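Local structure of putative isomerase YbhH (Escherichia coli, 6OTV) at residues Val73-Ala78 with Asn95-Val100. The protein is a putative isomerase of the PrpF family, probably built on the diaminopimelate epimerase fold, whose substrate and reaction are not established. Sequence-based numbering, arbitrary orientation.
Sequences VDYLFA and NMLSGV. With PO4 (phosphate ion), chain I.
Strand segment 73-78 and helix segment 95-100, part of helix 94-106, run roughly antiparallel, the angle between their directions being 148° and their axes 10.0 Å apart at closest approach, with Tyr-75 facing Val-100 and Phe-77 facing Met-96. In the diaminopimelate epimerase-like fold expected of PrpF proteins, the curled sheet of a lobe wraps round a central helix, and this buried contact is consistent with that plan. Val-73, Tyr-75 and Phe-77 turn toward the helix, a largely apolar row suited to the interior. Tyr-75, its CG anti to the backbone N (chi1 158°), extends its ring along the helix surface. Val-100 lies over one face as a CH-pi contact, CG2 standing 3.9 Å from the ring centroid. A branched valine fits here because its other methyl, CG1, meets Val-73 CG2 at 3.9 Å. Leu-97 CD1 reaches Tyr-75 CD2 at 3.7 Å, while Met-96 packs CB against the phenol oxygen and CG near Phe-77 CE1, its flexible chain bent beyond. The phenol suits this buried place because its OH hydrogen-bonds to Cys-93 O, just before the helix. At that helix start, the backbone N of Gly-94 hydrogen-bonds a phosphate, probably from the crystallisation liquor, and that of Asn-95 does so weakly. The Asn-95 side-chain amide, whose OD1 accepts hydrogen bonds from Arg-337 NH1 and Thr-13 N, gives phosphate O2 a nearly straight bond (175°) from ND2, 2.7 Å away.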
loop_
_atom_site.group_PDB
_atom_site.type_symbol
_atom_site.label_atom_id
_atom_site.label_comp_id
_atom_site.label_asym_id
_atom_site.label_seq_id
_atom_site.Cartn_x
_atom_site.Cartn_y
_atom_site.Cartn_z
ATOM N N VAL A 73 -7.807 6.820 -4.457
ATOM C CA VAL A 73 -7.889 7.930 -5.393
ATOM C C VAL A 73 -6.487 8.336 -5.819
ATOM O O VAL A 73 -5.509 8.145 -5.087
ATOM C CB VAL A 73 -8.645 9.142 -4.802
ATOM C CG1 VAL A 73 -10.044 8.743 -4.368
ATOM C CG2 VAL A 73 -7.872 9.748 -3.646
ATOM N N ASP A 74 -6.397 8.897 -7.020
ATOM C CA ASP A 74 -5.174 9.503 -7.520
ATOM C C ASP A 74 -5.241 11.015 -7.354
ATOM O O ASP A 74 -6.306 11.622 -7.509
ATOM C CB ASP A 74 -4.947 9.151 -8.990
ATOM C CG ASP A 74 -4.308 7.792 -9.167
ATOM O OD1 ASP A 74 -3.791 7.238 -8.171
ATOM O OD2 ASP A 74 -4.325 7.273 -10.305
ATOM N N TYR A 75 -4.096 11.616 -7.042
ATOM C CA TYR A 75 -3.997 13.045 -6.758
ATOM C C TYR A 75 -2.848 13.620 -7.573
ATOM O O TYR A 75 -1.684 13.273 -7.346
ATOM C CB TYR A 75 -3.798 13.283 -5.258
ATOM C CG TYR A 75 -3.173 14.610 -4.877
ATOM C CD1 TYR A 75 -3.727 15.816 -5.293
ATOM C CD2 TYR A 75 -2.044 14.656 -4.069
ATOM C CE1 TYR A 75 -3.161 17.026 -4.931
ATOM C CE2 TYR A 75 -1.470 15.860 -3.702
ATOM C CZ TYR A 75 -2.032 17.042 -4.135
ATOM O OH TYR A 75 -1.462 18.240 -3.767
ATOM N N LEU A 76 -3.175 14.490 -8.524
ATOM C CA LEU A 76 -2.189 15.198 -9.329
ATOM C C LEU A 76 -2.201 16.666 -8.930
ATOM O O LEU A 76 -3.240 17.329 -9.021
ATOM C CB LEU A 76 -2.484 15.045 -10.822
ATOM C CG LEU A 76 -1.613 15.870 -11.771
ATOM C CD1 LEU A 76 -0.151 15.472 -11.651
ATOM C CD2 LEU A 76 -2.104 15.727 -13.207
ATOM N N PHE A 77 -1.054 17.169 -8.487
ATOM C CA PHE A 77 -0.922 18.557 -8.078
ATOM C C PHE A 77 -0.339 19.389 -9.212
ATOM O O PHE A 77 0.513 18.914 -9.970
ATOM C CB PHE A 77 -0.035 18.692 -6.837
ATOM C CG PHE A 77 0.297 20.115 -6.495
ATOM C CD1 PHE A 77 -0.667 20.952 -5.953
ATOM C CD2 PHE A 77 1.562 20.625 -6.739
ATOM C CE1 PHE A 77 -0.372 22.271 -5.645
ATOM C CE2 PHE A 77 1.864 21.944 -6.434
ATOM C CZ PHE A 77 0.896 22.767 -5.884
ATOM N N ALA A 78 -0.801 20.633 -9.318
ATOM C CA ALA A 78 -0.272 21.581 -10.289
ATOM C C ALA A 78 -0.158 22.948 -9.636
ATOM O O ALA A 78 -1.090 23.399 -8.962
ATOM C CB ALA A 78 -1.160 21.661 -11.537
ATOM N N ASN A 95 -0.136 20.448 1.711
ATOM C CA ASN A 95 -1.270 21.196 2.235
ATOM C C ASN A 95 -2.515 20.994 1.380
ATOM O O ASN A 95 -3.604 20.757 1.913
ATOM C CB ASN A 95 -0.905 22.674 2.350
ATOM C CG ASN A 95 -0.018 22.946 3.538
ATOM O OD1 ASN A 95 -0.502 23.125 4.655
ATOM N ND2 ASN A 95 1.291 22.951 3.312
ATOM N N MET A 96 -2.377 21.074 0.053
ATOM C CA MET A 96 -3.510 20.750 -0.810
ATOM C C MET A 96 -3.933 19.300 -0.633
ATOM O O MET A 96 -5.116 18.972 -0.787
ATOM C CB MET A 96 -3.167 21.037 -2.273
ATOM C CG MET A 96 -3.032 22.515 -2.593
ATOM S SD MET A 96 -4.612 23.387 -2.565
ATOM C CE MET A 96 -5.298 22.907 -4.148
ATOM N N LEU A 97 -2.984 18.425 -0.295
ATOM C CA LEU A 97 -3.309 17.036 0.011
ATOM C C LEU A 97 -4.362 16.936 1.108
ATOM O O LEU A 97 -5.152 15.983 1.124
ATOM C CB LEU A 97 -2.034 16.299 0.417
ATOM C CG LEU A 97 -2.085 14.813 0.758
ATOM C CD1 LEU A 97 -2.565 13.998 -0.431
ATOM C CD2 LEU A 97 -0.710 14.356 1.207
ATOM N N SER A 98 -4.407 17.921 2.015
ATOM C CA SER A 98 -5.358 17.886 3.122
ATOM C C SER A 98 -6.801 17.854 2.639
ATOM O O SER A 98 -7.675 17.343 3.346
ATOM C CB SER A 98 -5.153 19.093 4.039
ATOM O OG SER A 98 -3.776 19.356 4.230
ATOM N N GLY A 99 -7.077 18.405 1.457
ATOM C CA GLY A 99 -8.435 18.429 0.952
ATOM C C GLY A 99 -8.837 17.260 0.081
ATOM O O GLY A 99 -10.025 17.102 -0.214
ATOM N N VAL A 100 -7.879 16.419 -0.316
ATOM C CA VAL A 100 -8.163 15.374 -1.299
ATOM C C VAL A 100 -9.184 14.382 -0.754
ATOM O O VAL A 100 -10.161 14.034 -1.432
ATOM C CB VAL A 100 -6.862 14.671 -1.724
ATOM C CG1 VAL A 100 -7.170 13.457 -2.593
ATOM C CG2 VAL A 100 -5.955 15.644 -2.468
HETATM P P PO4 I . 3.799 22.109 1.137
HETATM O O1 PO4 I . 4.702 22.949 0.261
HETATM O O2 PO4 I . 2.357 22.469 0.875
HETATM O O3 PO4 I . 4.030 20.642 0.844
HETATM O O4 PO4 I . 4.105 22.384 2.589
#